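Long-range contacts in thymidylate synthase thyX (PDB 3N3Y), which probably catalyses the FAD-dependent reductive methylation of dUMP to dTMP, taking the methyl group from methylenetetrahydrofolate: residues Glu45-Val50 with His206-Glu211; Asn66-Gly71 with Lys163-Tyr168. All coordinates share one frame; numbering follows the deposited sequence.

Contact 1 (Glu45-Val50 with His206-Glu211)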
loop_
_atom_site.group_PDB
_atom_site.type_symbol
_atom_site.label_atom_id
_atom_site.label_comp_id
_atom_site.label_asym_id
_atom_site.label_seq_id
_atom_site.Cartn_x
_atom_site.Cartn_y
_atom_site.Cartn_z
ATOM N N GLU A 45 -6.077 -18.601 21.158
ATOM C CA GLU A 45 -5.860 -17.554 22.136
ATOM C C GLU A 45 -4.692 -16.681 21.720
ATOM O O GLU A 45 -4.725 -15.462 21.893
ATOM C CB GLU A 45 -5.594 -18.162 23.508
ATOM C CG GLU A 45 -4.832 -17.252 24.443
ATOM C CD GLU A 45 -5.606 -15.992 24.805
ATOM O OE1 GLU A 45 -6.704 -15.772 24.238
ATOM O OE2 GLU A 45 -5.113 -15.222 25.666
ATOM N N LEU A 46 -3.663 -17.314 21.162
ATOM C CA LEU A 46 -2.441 -16.616 20.764
ATOM C C LEU A 46 -2.673 -15.576 19.655
ATOM O O LEU A 46 -2.122 -14.472 19.699
ATOM C CB LEU A 46 -1.368 -17.625 20.329
ATOM C CG LEU A 46 -0.085 -17.049 19.712
ATOM C CD1 LEU A 46 0.812 -16.419 20.773
ATOM C CD2 LEU A 46 0.656 -18.130 18.957
ATOM N N ILE A 47 -3.493 -15.933 18.670
ATOM C CA ILE A 47 -3.783 -15.037 17.564
ATOM C C ILE A 47 -4.403 -13.754 18.097
ATOM O O ILE A 47 -4.050 -12.649 17.687
ATOM C CB ILE A 47 -4.731 -15.693 16.550
ATOM C CG1 ILE A 47 -4.091 -16.959 15.979
ATOM C CG2 ILE A 47 -5.075 -14.709 15.439
ATOM C CD1 ILE A 47 -4.993 -17.755 15.061
ATOM N N HIS A 48 -5.310 -13.914 19.049
ATOM C CA HIS A 48 -6.033 -12.791 19.608
ATOM C C HIS A 48 -5.139 -11.880 20.439
ATOM O O HIS A 48 -5.192 -10.661 20.302
ATOM C CB HIS A 48 -7.204 -13.298 20.453
ATOM C CG HIS A 48 -8.062 -12.206 21.002
ATOM N ND1 HIS A 48 -9.124 -11.672 20.302
ATOM C CD2 HIS A 48 -8.011 -11.536 22.178
ATOM C CE1 HIS A 48 -9.694 -10.725 21.027
ATOM N NE2 HIS A 48 -9.038 -10.622 22.169
ATOM N N ARG A 49 -4.315 -12.465 21.301
ATOM C CA ARG A 49 -3.505 -11.664 22.212
ATOM C C ARG A 49 -2.372 -10.913 21.510
ATOM O O ARG A 49 -2.172 -9.719 21.754
ATOM C CB ARG A 49 -2.960 -12.516 23.361
ATOM C CG ARG A 49 -1.929 -11.771 24.212
ATOM C CD ARG A 49 -1.498 -12.578 25.438
ATOM N NE ARG A 49 -1.478 -14.011 25.160
ATOM C CZ ARG A 49 -0.443 -14.666 24.643
ATOM N NH1 ARG A 49 0.681 -14.016 24.341
ATOM N NH2 ARG A 49 -0.538 -15.975 24.426
ATOM N N VAL A 50 -1.636 -11.611 20.648
ATOM C CA VAL A 50 -0.538 -10.994 19.890
ATOM C C VAL A 50 -1.055 -10.101 18.751
ATOM O O VAL A 50 -0.563 -8.992 18.540
ATOM C CB VAL A 50 0.452 -12.064 19.314
ATOM C CG1 VAL A 50 1.566 -11.401 18.530
ATOM C CG2 VAL A 50 1.045 -12.921 20.433
ATOM N N HIS A 206 -13.813 -17.385 13.423
ATOM C CA HIS A 206 -12.944 -16.203 13.320
ATOM C C HIS A 206 -13.529 -14.961 14.011
ATOM O O HIS A 206 -12.826 -13.975 14.234
ATOM C CB HIS A 206 -12.680 -15.833 11.859
ATOM C CG HIS A 206 -11.793 -16.782 11.115
ATOM N ND1 HIS A 206 -11.997 -18.147 11.097
ATOM C CD2 HIS A 206 -10.737 -16.551 10.297
ATOM C CE1 HIS A 206 -11.092 -18.717 10.320
ATOM N NE2 HIS A 206 -10.316 -17.770 9.822
ATOM N N GLN A 207 -14.820 -14.988 14.327
ATOM C CA GLN A 207 -15.473 -13.755 14.770
ATOM C C GLN A 207 -14.914 -13.149 16.058
ATOM O O GLN A 207 -15.074 -11.959 16.294
ATOM C CB GLN A 207 -16.991 -13.916 14.836
ATOM C CG GLN A 207 -17.682 -13.751 13.484
ATOM C CD GLN A 207 -19.188 -13.840 13.600
ATOM O OE1 GLN A 207 -19.736 -13.772 14.698
ATOM N NE2 GLN A 207 -19.865 -13.992 12.468
ATOM N N TYR A 208 -14.223 -13.943 16.871
ATOM C CA TYR A 208 -13.678 -13.414 18.126
ATOM C C TYR A 208 -12.550 -12.406 17.929
ATOM O O TYR A 208 -12.265 -11.604 18.818
ATOM C CB TYR A 208 -13.199 -14.542 19.031
ATOM C CG TYR A 208 -11.949 -15.218 18.539
ATOM C CD1 TYR A 208 -11.982 -16.030 17.411
ATOM C CD2 TYR A 208 -10.737 -15.059 19.207
ATOM C CE1 TYR A 208 -10.848 -16.658 16.957
ATOM C CE2 TYR A 208 -9.594 -15.686 18.763
ATOM C CZ TYR A 208 -9.657 -16.485 17.633
ATOM O OH TYR A 208 -8.536 -17.120 17.164
ATOM N N LEU A 209 -11.908 -12.444 16.766
ATOM C CA LEU A 209 -10.799 -11.532 16.490
ATOM C C LEU A 209 -11.313 -10.129 16.248
ATOM O O LEU A 209 -10.595 -9.154 16.446
ATOM C CB LEU A 209 -10.000 -11.991 15.262
ATOM C CG LEU A 209 -9.395 -13.385 15.361
ATOM C CD1 LEU A 209 -8.780 -13.766 14.032
ATOM C CD2 LEU A 209 -8.365 -13.437 16.475
ATOM N N PHE A 210 -12.568 -10.041 15.818
ATOM C CA PHE A 210 -13.142 -8.785 15.367
ATOM C C PHE A 210 -14.217 -8.276 16.301
ATOM O O PHE A 210 -14.593 -7.110 16.228
ATOM C CB PHE A 210 -13.729 -8.953 13.964
ATOM C CG PHE A 210 -12.741 -9.454 12.963
ATOM C CD1 PHE A 210 -11.844 -8.580 12.362
ATOM C CD2 PHE A 210 -12.688 -10.801 12.634
ATOM C CE1 PHE A 210 -10.909 -9.036 11.438
ATOM C CE2 PHE A 210 -11.759 -11.273 11.705
ATOM C CZ PHE A 210 -10.863 -10.382 11.107
ATOM N N GLU A 211 -14.705 -9.150 17.177
ATOM C CA GLU A 211 -15.884 -8.844 17.991
ATOM C C GLU A 211 -15.852 -7.444 18.619
ATOM O O GLU A 211 -16.881 -6.762 18.687
ATOM C CB GLU A 211 -16.087 -9.915 19.070
ATOM C CG GLU A 211 -14.868 -10.131 19.959
ATOM C CD GLU A 211 -14.985 -11.377 20.837
ATOM O OE1 GLU A 211 -13.942 -12.056 21.061
ATOM O OE2 GLU A 211 -16.116 -11.678 21.296
#
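His48 and Tyr208 carry this contact, in which helix 41-51 of the ThyX fold packs against the C-terminal loop that follows helix 189-201. Their side chains run past each other in opposite directions: CB of His48 reaches CE2 of Tyr208 at 3.8 Å, while the imidazole continues beyond the phenol toward the loop backbone. The two ring planes are close to parallel (26°), but the centroids are 5.9 Å apart, so the rings are slid aside and hardly overlap. With CG anti to the backbone N (chi1 -176°), the imidazole of His48 presents its edge to the loop, and its CE1 lies 3.5 Å from the carbonyl O of Tyr208. The carboxylate of Glu211 approaches the same ring, OE1 being 4.9 Å from His48 ND1; a negative charge there might favour protonation of the imidazole.

The apolar half is centred on one methyl. CD2 of Leu209 lies over a face of the Tyr208 ring, near its rim, 3.7 Å from CG2 of Ile47 and 4.0 Å from CA of His48. It therefore fills the angle between the phenol and the helix.

Around this first shell, both segments make further contacts. Ile47 also packs on Leu19 and on Ala22 and Ser23 of helix 20-30. At the start of the loop segment, NE2 of His206 hydrogen-bonds to the carbonyl O of Thr17, and its ring meets edge-to-face with that of Tyr16, a dUMP-binding residue. Phe210 points away from helix 41-51 and packs on helix 172-182, so the loop bridges two helices. Tyr208 has CG between the backbone N and carbonyl carbon (chi1 71°), which sends the phenol back to the helix: its OH passes 4.1 Å from Ile47 CB and hydrogen-bonds to the carbonyl O of Lys44.

Contact 2 (Asn66-Gly71 with Lys163-Tyr168)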
loop_
_atom_site.group_PDB
_atom_site.type_symbol
_atom_site.label_atom_id
_atom_site.label_comp_id
_atom_site.label_asym_id
_atom_site.label_seq_id
_atom_site.Cartn_x
_atom_site.Cartn_y
_atom_site.Cartn_z
ATOM N N ASN A 66 -12.478 -13.332 1.301
ATOM C CA ASN A 66 -13.174 -13.012 0.060
ATOM C C ASN A 66 -14.688 -12.907 0.248
ATOM O O ASN A 66 -15.363 -13.907 0.476
ATOM C CB ASN A 66 -12.880 -14.068 -0.996
ATOM C CG ASN A 66 -11.410 -14.403 -1.088
ATOM O OD1 ASN A 66 -10.947 -15.377 -0.493
ATOM N ND2 ASN A 66 -10.659 -13.590 -1.831
ATOM N N PHE A 67 -15.218 -11.697 0.112
ATOM C CA PHE A 67 -16.643 -11.450 0.270
ATOM C C PHE A 67 -17.355 -11.175 -1.034
ATOM O O PHE A 67 -16.747 -10.829 -2.047
ATOM C CB PHE A 67 -16.899 -10.237 1.148
ATOM C CG PHE A 67 -16.384 -10.368 2.547
ATOM C CD1 PHE A 67 -17.158 -10.965 3.529
ATOM C CD2 PHE A 67 -15.145 -9.846 2.896
ATOM C CE1 PHE A 67 -16.706 -11.055 4.819
ATOM C CE2 PHE A 67 -14.681 -9.937 4.194
ATOM C CZ PHE A 67 -15.463 -10.547 5.159
ATOM N N GLU A 68 -18.674 -11.310 -0.980
ATOM C CA GLU A 68 -19.529 -10.830 -2.042
ATOM C C GLU A 68 -20.507 -9.850 -1.401
ATOM O O GLU A 68 -21.072 -10.139 -0.355
ATOM C CB GLU A 68 -20.256 -11.997 -2.700
ATOM C CG GLU A 68 -20.865 -11.673 -4.050
ATOM C CD GLU A 68 -22.028 -12.609 -4.402
ATOM O OE1 GLU A 68 -21.906 -13.839 -4.170
ATOM O OE2 GLU A 68 -23.068 -12.113 -4.903
ATOM N N ILE A 69 -20.685 -8.683 -2.016
ATOM C CA ILE A 69 -21.605 -7.676 -1.497
ATOM C C ILE A 69 -22.624 -7.298 -2.562
ATOM O O ILE A 69 -22.250 -6.874 -3.661
ATOM C CB ILE A 69 -20.861 -6.403 -1.028
ATOM C CG1 ILE A 69 -19.755 -6.776 -0.032
ATOM C CG2 ILE A 69 -21.852 -5.371 -0.450
ATOM C CD1 ILE A 69 -18.734 -5.666 0.247
ATOM N N LYS A 70 -23.905 -7.476 -2.244
ATOM C CA LYS A 70 -24.986 -7.133 -3.175
ATOM C C LYS A 70 -25.906 -6.081 -2.568
ATOM O O LYS A 70 -26.237 -6.138 -1.389
ATOM C CB LYS A 70 -25.808 -8.366 -3.580
ATOM C CG LYS A 70 -24.982 -9.598 -3.902
ATOM C CD LYS A 70 -25.639 -10.473 -4.983
ATOM C CE LYS A 70 -27.014 -10.982 -4.558
ATOM N NZ LYS A 70 -27.665 -11.865 -5.578
ATOM N N GLY A 71 -26.290 -5.105 -3.379
ATOM C CA GLY A 71 -27.273 -4.122 -2.957
ATOM C C GLY A 71 -26.729 -2.958 -2.151
ATOM O O GLY A 71 -27.449 -2.339 -1.385
ATOM N N LYS A 163 -28.065 0.902 -6.931
ATOM C CA LYS A 163 -27.405 -0.286 -6.405
ATOM C C LYS A 163 -26.197 -0.767 -7.204
ATOM O O LYS A 163 -26.180 -0.751 -8.426
ATOM C CB LYS A 163 -28.396 -1.435 -6.215
ATOM C CG LYS A 163 -29.188 -1.346 -4.931
ATOM C CD LYS A 163 -30.190 -2.464 -4.876
ATOM C CE LYS A 163 -31.087 -2.336 -3.670
ATOM N NZ LYS A 163 -32.004 -3.508 -3.631
ATOM N N THR A 164 -25.183 -1.195 -6.476
ATOM C CA THR A 164 -24.026 -1.817 -7.083
ATOM C C THR A 164 -23.807 -3.217 -6.480
ATOM O O THR A 164 -24.476 -3.603 -5.516
ATOM C CB THR A 164 -22.763 -0.925 -6.907
ATOM O OG1 THR A 164 -21.693 -1.434 -7.718
ATOM C CG2 THR A 164 -22.335 -0.877 -5.456
ATOM N N HIS A 165 -22.852 -3.948 -7.047
ATOM C CA HIS A 165 -22.545 -5.325 -6.672
ATOM C C HIS A 165 -21.027 -5.468 -6.797
ATOM O O HIS A 165 -20.423 -4.951 -7.744
ATOM C CB HIS A 165 -23.280 -6.264 -7.631
ATOM C CG HIS A 165 -22.994 -7.720 -7.440
ATOM N ND1 HIS A 165 -23.109 -8.632 -8.471
ATOM C CD2 HIS A 165 -22.627 -8.433 -6.349
ATOM C CE1 HIS A 165 -22.816 -9.840 -8.028
ATOM N NE2 HIS A 165 -22.517 -9.746 -6.744
ATOM N N LEU A 166 -20.395 -6.117 -5.826
ATOM C CA LEU A 166 -18.951 -6.266 -5.889
ATOM C C LEU A 166 -18.402 -7.491 -5.181
ATOM O O LEU A 166 -19.014 -8.034 -4.267
ATOM C CB LEU A 166 -18.255 -5.022 -5.319
ATOM C CG LEU A 166 -18.601 -4.696 -3.868
ATOM C CD1 LEU A 166 -17.453 -4.010 -3.189
ATOM C CD2 LEU A 166 -19.867 -3.846 -3.792
ATOM N N ALA A 167 -17.235 -7.921 -5.640
ATOM C CA ALA A 167 -16.380 -8.801 -4.870
ATOM C C ALA A 167 -15.402 -7.912 -4.099
ATOM O O ALA A 167 -14.785 -6.987 -4.651
ATOM C CB ALA A 167 -15.648 -9.771 -5.780
ATOM N N TYR A 168 -15.284 -8.183 -2.813
ATOM C CA TYR A 168 -14.436 -7.404 -1.939
ATOM C C TYR A 168 -13.519 -8.360 -1.183
ATOM O O TYR A 168 -13.996 -9.247 -0.488
ATOM C CB TYR A 168 -15.317 -6.629 -0.953
ATOM C CG TYR A 168 -14.606 -5.593 -0.118
ATOM C CD1 TYR A 168 -14.031 -4.471 -0.712
ATOM C CD2 TYR A 168 -14.536 -5.711 1.268
ATOM C CE1 TYR A 168 -13.388 -3.514 0.045
ATOM C CE2 TYR A 168 -13.909 -4.744 2.037
ATOM C CZ TYR A 168 -13.328 -3.654 1.412
ATOM O OH TYR A 168 -12.689 -2.698 2.147
#
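Ile69 O is approached by three groups of the opposite strand: the backbone N of Leu166 hydrogen-bonds to it at 2.9 Å, His165 CA makes a CA-H...O contact at 3.4 Å, and His165 CD2 comes within 3.1 Å at the ring edge. The strands run antiparallel (167°), with Phe67-Tyr168 and Ile69-Leu166 as hydrogen-bonded pairs and Glu68-Ala167 and Lys70-His165 as non-hydrogen-bonded pairs. Past the last of these, Gly71 N still bonds to Thr164 O.

On the face of Glu68 and His165, the imidazole leans across to the neighbouring strand. Its NE2 donates to Glu68 OE2 at 3.0 Å, a bent bond (143°) that meets the anti side of the oxygen, out of the carboxylate plane. ND1 bonds to Gln31 of the second subunit, so bonds at both nitrogens limit rotation of the ring. Alongside, the CD methylene of Lys70 makes an off-centre CH-pi contact, 4.0 Å from the His165 centroid.

The other face is apolar. CD1 of Ile69 touches CB of Tyr168 at 3.7 Å, and Ile69 CB packs on CD2 of Leu166 at 3.9 Å; Leu166 and Tyr168 continue onto Leu80 of helix 74-80. Thr164 packs on the FAD-binding Val90 in strand 87-90. The pair forms the middle of the four-stranded antiparallel sheet of the ThyX fold.

How the contacts relate
The two contacts differ in position and in chemistry. The centre of contact 2 lies about 6 Å from that of the chain, and the contact joins neighbouring strands through regular backbone bonds, burying 517 Å² between its segments. Contact 1 is peripheral, its centre about 21 Å from that of the chain, and buries 245 Å², mostly through side chains from a helix and a loop. They share no element, although helix 41-51 and strand 64-73 follow each other in the chain and contact 2 is nested within the loop that contact 1 closes. Their nearest atoms remain about 8 Å apart. Another subunit reaches contact 2, whereas no other chain of the tetramer touches the segments of contact 1.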